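NAD nucleotidase (Haemophilus influenzae, PDB 3ZU0) degrades NAD to adenosine and nicotinamide riboside, combining NAD(P) pyrophosphatase with 5'-nucleotidase activity that is highest on AMP. Local coordinates at residues I386-I391 with G410-D415; R373-A378 with G464-G469. One frame throughout, in Å; residues are numbered along the deposited sequence.

Interaction 1: residues I386-I391 with G410-D415; sequences IATRFI and GGVRAD. With A12 (phosphomethylphosphonic acid adenosyl ester), chain F.
The substrate-binding loop after strand 404-408 is backed by the first turns of helix 386-398, and V412 is the residue that faces A387, T388 and I391 across this buried join. I391 and V412 run past each other in opposite directions, with CG1 of I391 3.7 Å from CG2 of V412. The other branch of V412, CG1, comes 4.1 Å from CB of A387. T388 meets the valine at an oblique crossing, its OG1 3.7 Å from V412 CB; the hydroxyl is hydrogen-bonded to S385 OG and meets only carbon atoms of V412. Further along the loop, A387 CB lies 3.8 Å from the carbonyl O of A414. In this C-terminal domain of the 5'-nucleotidase family, the same loop carries R413, whose guanidinium reaches the bound ligand and does not touch the helix segment. With chi2 -67° and chi3 -60° the arginine chain folds back, bringing NH1 to G410 O, where it donates in the guanidinium plane to a lone pair (2.9 Å, 163°). This bond helps set the rotation of the group, whose edge meets the bound adenosyl ester: NH1 and NH2 both bond O1A of the PA group, NH2 at 2.8 Å, while weak bonds from NH2 reach O1B and O2B of the terminal PB group. G410 CA sits 3.4 Å from the ribose O2', where the lack of a side chain lets the sugar approach.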
# COMPACT_ATOMS: atom_id res chain seq x y z
N ILE A 386 22.94 -14.05 27.97
CA ILE A 386 24.31 -13.75 28.42
C ILE A 386 25.25 -13.72 27.21
O ILE A 386 26.20 -12.93 27.18
CB ILE A 386 24.81 -14.79 29.46
CG1 ILE A 386 23.97 -14.68 30.73
CG2 ILE A 386 26.28 -14.56 29.79
CD1 ILE A 386 24.34 -15.70 31.81
N ALA A 387 24.99 -14.56 26.21
CA ALA A 387 25.85 -14.58 25.02
C ALA A 387 25.83 -13.24 24.28
O ALA A 387 26.84 -12.82 23.73
CB ALA A 387 25.49 -15.71 24.10
N THR A 388 24.69 -12.54 24.27
CA THR A 388 24.64 -11.20 23.69
C THR A 388 25.41 -10.16 24.51
O THR A 388 26.04 -9.27 23.94
CB THR A 388 23.21 -10.71 23.50
OG1 THR A 388 22.48 -11.70 22.74
CG2 THR A 388 23.19 -9.41 22.72
N ARG A 389 25.35 -10.26 25.84
CA ARG A 389 26.17 -9.41 26.69
C ARG A 389 27.66 -9.63 26.42
O ARG A 389 28.44 -8.67 26.34
CB ARG A 389 25.86 -9.66 28.17
CG ARG A 389 26.66 -8.78 29.15
CD ARG A 389 27.94 -9.48 29.62
NE ARG A 389 28.79 -8.58 30.40
CZ ARG A 389 28.85 -8.55 31.73
NH1 ARG A 389 28.14 -9.39 32.46
NH2 ARG A 389 29.67 -7.70 32.33
N PHE A 390 28.06 -10.89 26.29
CA PHE A 390 29.42 -11.25 25.92
C PHE A 390 29.85 -10.61 24.59
O PHE A 390 30.92 -10.00 24.51
CB PHE A 390 29.57 -12.78 25.86
CG PHE A 390 30.90 -13.25 25.29
CD1 PHE A 390 32.10 -12.79 25.80
CD2 PHE A 390 30.94 -14.18 24.26
CE1 PHE A 390 33.32 -13.23 25.28
CE2 PHE A 390 32.15 -14.63 23.74
CZ PHE A 390 33.34 -14.14 24.25
N ILE A 391 29.02 -10.74 23.55
CA ILE A 391 29.36 -10.11 22.28
C ILE A 391 29.49 -8.58 22.43
O ILE A 391 30.40 -7.97 21.85
CB ILE A 391 28.37 -10.46 21.14
CG1 ILE A 391 28.45 -11.95 20.75
CG2 ILE A 391 28.62 -9.55 19.93
CD1 ILE A 391 29.84 -12.54 20.50
N GLY A 410 18.91 -10.72 18.79
CA GLY A 410 18.76 -11.42 17.51
C GLY A 410 20.06 -11.43 16.72
O GLY A 410 20.21 -12.20 15.78
N GLY A 411 20.99 -10.56 17.09
CA GLY A 411 22.26 -10.48 16.42
C GLY A 411 23.25 -11.55 16.86
O GLY A 411 24.36 -11.62 16.32
N VAL A 412 22.86 -12.36 17.83
CA VAL A 412 23.73 -13.41 18.38
C VAL A 412 22.94 -14.71 18.36
O VAL A 412 21.93 -14.84 19.07
CB VAL A 412 24.18 -13.07 19.81
CG1 VAL A 412 25.15 -14.14 20.38
CG2 VAL A 412 24.85 -11.70 19.84
N ARG A 413 23.38 -15.66 17.54
CA ARG A 413 22.50 -16.77 17.10
C ARG A 413 22.56 -18.11 17.85
O ARG A 413 21.84 -19.04 17.48
CB ARG A 413 22.70 -17.03 15.61
CG ARG A 413 22.74 -15.76 14.75
CD ARG A 413 21.39 -15.03 14.72
NE ARG A 413 20.32 -15.86 14.16
CZ ARG A 413 19.06 -15.47 14.01
NH1 ARG A 413 18.69 -14.23 14.35
NH2 ARG A 413 18.17 -16.31 13.51
N ALA A 414 23.38 -18.21 18.89
CA ALA A 414 23.49 -19.48 19.63
C ALA A 414 23.98 -19.25 21.06
O ALA A 414 24.49 -18.18 21.38
CB ALA A 414 24.43 -20.44 18.90
N ASP A 415 23.83 -20.27 21.91
CA ASP A 415 24.55 -20.34 23.17
C ASP A 415 26.04 -20.31 22.84
O ASP A 415 26.46 -20.77 21.78
CB ASP A 415 24.26 -21.65 23.93
CG ASP A 415 22.76 -21.88 24.19
OD1 ASP A 415 22.00 -20.92 24.41
OD2 ASP A 415 22.35 -23.06 24.19
PB A12 F . 14.76 -16.55 11.84
O1B A12 F . 15.07 -17.58 12.99
O2B A12 F . 16.09 -15.99 11.39
O3B A12 F . 14.09 -17.21 10.70
PA A12 F . 14.50 -14.12 13.51
O1A A12 F . 15.85 -14.77 13.89
O2A A12 F . 13.66 -13.53 14.67
C3A A12 F . 13.81 -15.26 12.44
O5' A12 F . 14.96 -13.13 12.30
C5' A12 F . 14.90 -11.76 12.50
C4' A12 F . 15.80 -11.19 13.47
O4' A12 F . 17.15 -11.36 12.96
C3' A12 F . 15.69 -9.73 13.50
O3' A12 F . 14.66 -9.25 14.25
C2' A12 F . 17.02 -9.30 14.03
O2' A12 F . 17.04 -9.32 15.40
C1' A12 F . 17.95 -10.31 13.46
N9 A12 F . 18.72 -9.74 12.39
C8 A12 F . 18.41 -9.76 11.07
N7 A12 F . 19.37 -9.11 10.43
C5 A12 F . 20.32 -8.66 11.34
C6 A12 F . 21.54 -7.95 11.25
N6 A12 F . 22.06 -7.48 10.03
N1 A12 F . 22.21 -7.71 12.36
C2 A12 F . 21.76 -8.10 13.54
N3 A12 F . 20.61 -8.78 13.68
C4 A12 F . 19.89 -9.07 12.59

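Interaction 2: residues R373-A378 with G464-G469; sequences RIPNKA and GAFPYG. With A12 (phosphomethylphosphonic acid adenosyl ester), chain F.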
# COMPACT_ATOMS: atom_id res chain seq x y z
N ARG A 373 16.40 -14.98 24.25
CA ARG A 373 16.43 -13.57 23.90
C ARG A 373 15.93 -12.65 25.02
O ARG A 373 16.51 -11.60 25.27
CB ARG A 373 15.64 -13.32 22.62
CG ARG A 373 16.37 -13.81 21.37
CD ARG A 373 15.48 -13.71 20.13
NE ARG A 373 16.23 -14.07 18.93
CZ ARG A 373 15.77 -13.98 17.69
NH1 ARG A 373 14.53 -13.56 17.48
NH2 ARG A 373 16.54 -14.34 16.67
N ILE A 374 14.86 -13.07 25.69
CA ILE A 374 14.23 -12.26 26.74
C ILE A 374 14.35 -12.94 28.09
O ILE A 374 13.94 -14.09 28.24
CB ILE A 374 12.74 -12.01 26.42
CG1 ILE A 374 12.64 -11.26 25.09
CG2 ILE A 374 12.08 -11.23 27.55
CD1 ILE A 374 11.21 -10.94 24.66
N PRO A 375 14.93 -12.24 29.08
CA PRO A 375 15.19 -12.92 30.34
C PRO A 375 13.88 -13.28 31.01
O PRO A 375 12.89 -12.58 30.81
CB PRO A 375 15.90 -11.85 31.18
CG PRO A 375 16.42 -10.86 30.20
CD PRO A 375 15.39 -10.84 29.10
N ASN A 376 13.89 -14.36 31.78
CA ASN A 376 12.79 -14.67 32.69
C ASN A 376 11.49 -15.10 32.02
O ASN A 376 10.44 -15.09 32.67
CB ASN A 376 12.54 -13.50 33.64
CG ASN A 376 13.38 -13.59 34.89
OD1 ASN A 376 13.59 -14.68 35.42
ND2 ASN A 376 13.90 -12.45 35.36
N LYS A 377 11.55 -15.48 30.75
CA LYS A 377 10.38 -15.98 30.06
C LYS A 377 10.42 -17.50 30.03
O LYS A 377 11.47 -18.10 30.27
CB LYS A 377 10.32 -15.46 28.61
CG LYS A 377 9.98 -14.00 28.48
CD LYS A 377 8.49 -13.79 28.57
CE LYS A 377 8.13 -12.35 28.25
NZ LYS A 377 6.67 -12.20 28.00
N ALA A 378 9.28 -18.11 29.74
CA ALA A 378 9.23 -19.54 29.52
C ALA A 378 10.19 -19.91 28.40
O ALA A 378 10.19 -19.26 27.36
CB ALA A 378 7.82 -19.98 29.15
N GLY A 464 14.13 -10.57 18.58
CA GLY A 464 15.54 -10.35 18.32
C GLY A 464 15.99 -8.94 18.66
O GLY A 464 17.18 -8.65 18.70
N ALA A 465 15.03 -8.05 18.90
CA ALA A 465 15.35 -6.65 19.20
C ALA A 465 15.87 -6.47 20.61
O ALA A 465 16.45 -5.44 20.92
CB ALA A 465 14.15 -5.76 18.98
N PHE A 466 15.64 -7.44 21.48
CA PHE A 466 15.91 -7.20 22.88
C PHE A 466 17.38 -6.81 23.10
O PHE A 466 18.29 -7.46 22.58
CB PHE A 466 15.51 -8.39 23.73
CG PHE A 466 15.26 -8.02 25.16
CD1 PHE A 466 16.30 -7.97 26.07
CD2 PHE A 466 13.99 -7.67 25.58
CE1 PHE A 466 16.08 -7.61 27.37
CE2 PHE A 466 13.76 -7.30 26.89
CZ PHE A 466 14.81 -7.27 27.80
N PRO A 467 17.61 -5.73 23.86
CA PRO A 467 18.95 -5.15 23.95
C PRO A 467 19.76 -5.56 25.19
O PRO A 467 19.24 -5.60 26.30
CB PRO A 467 18.65 -3.65 23.99
CG PRO A 467 17.35 -3.58 24.74
CD PRO A 467 16.57 -4.82 24.37
N TYR A 468 21.04 -5.86 24.97
CA TYR A 468 21.97 -6.15 26.06
C TYR A 468 23.21 -5.33 25.82
O TYR A 468 23.58 -5.08 24.67
CB TYR A 468 22.36 -7.62 26.06
CG TYR A 468 21.22 -8.56 26.38
CD1 TYR A 468 20.29 -8.90 25.42
CD2 TYR A 468 21.10 -9.12 27.63
CE1 TYR A 468 19.26 -9.76 25.70
CE2 TYR A 468 20.08 -9.98 27.92
CZ TYR A 468 19.16 -10.31 26.95
OH TYR A 468 18.14 -11.18 27.24
N GLY A 469 23.88 -4.91 26.89
CA GLY A 469 25.00 -4.01 26.73
C GLY A 469 26.25 -4.32 27.53
O GLY A 469 26.28 -5.19 28.39
PB A12 F . 14.76 -16.55 11.84
O1B A12 F . 15.07 -17.58 12.99
O2B A12 F . 16.09 -15.99 11.39
O3B A12 F . 14.09 -17.21 10.70
PA A12 F . 14.50 -14.12 13.51
O1A A12 F . 15.85 -14.77 13.89
O2A A12 F . 13.66 -13.53 14.67
C3A A12 F . 13.81 -15.26 12.44
O5' A12 F . 14.96 -13.13 12.30
C5' A12 F . 14.90 -11.76 12.50
C4' A12 F . 15.80 -11.19 13.47
O4' A12 F . 17.15 -11.36 12.96
C3' A12 F . 15.69 -9.73 13.50
O3' A12 F . 14.66 -9.25 14.25
C2' A12 F . 17.02 -9.30 14.03
O2' A12 F . 17.04 -9.32 15.40
C1' A12 F . 17.95 -10.31 13.46
N9 A12 F . 18.72 -9.74 12.39
C8 A12 F . 18.41 -9.76 11.07
N7 A12 F . 19.37 -9.11 10.43
C5 A12 F . 20.32 -8.66 11.34
C6 A12 F . 21.54 -7.95 11.25
N6 A12 F . 22.06 -7.48 10.03
N1 A12 F . 22.21 -7.71 12.36
C2 A12 F . 21.76 -8.10 13.54
N3 A12 F . 20.61 -8.78 13.68
C4 A12 F . 19.89 -9.07 12.59
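R373 opens the contact with its chain extended from CG to NE, laid over G464 so that CA of the glycine sits 3.3 Å above one face of the guanidinium plane, toward its rim. The edge of the group addresses the PA group of the adenosyl ester in a two-pronged grip: NH1 reaches O2A nearly straight (2.9 Å, 173°), and NH2 bonds O1A. T463 OG1 is a second hydrogen-bond partner of NH1. At the other end of the residue, the carbonyl O of R373 accepts a 2.6 Å hydrogen bond from Y468 OH, which approaches from above the carbonyl plane, 52° out of it, rather than along a lone pair. I374 follows, crossing F466 at about a right angle with its CG1 3.9 Å from CD2 of the ring. P375 packs against both aromatics: its CD makes an off-centre CH-pi contact with F466, 4.2 Å from the ring centroid, and lies 3.3 Å from Y468 OH. From I374 to K377 the chain turns away in a type II beta turn. These contacts hold the loop against F466 and the start of strand 467-470, while the R373 guanidinium, with R413, forms the part of the 5'-nucleotidase nucleotide site that binds the PA group.

Both interactions are buried, lie in the C-terminal domain with centres about 10 Å apart, and serve one nucleotide site. Their chemistry differs: 386-391 with 410-415 is largely van der Waals, without a polar bond between its segments, whereas 373-378 with 464-469 adds a tyrosine-to-carbonyl bond and aromatic contacts. They meet where G410 N lies 2.7 Å from G464 O, a probable hydrogen bond joining the 3-10 turns at G410 and G464 beside the ribose. Strand 404-408, which leads into the loop of interaction 1, pairs antiparallel with strand 467-470 of interaction 2. R413 NH1 and R373 NH2 come within 3.2 Å, their positive charges gathered round the same phosphonate oxygen, O1A, which probably offsets them.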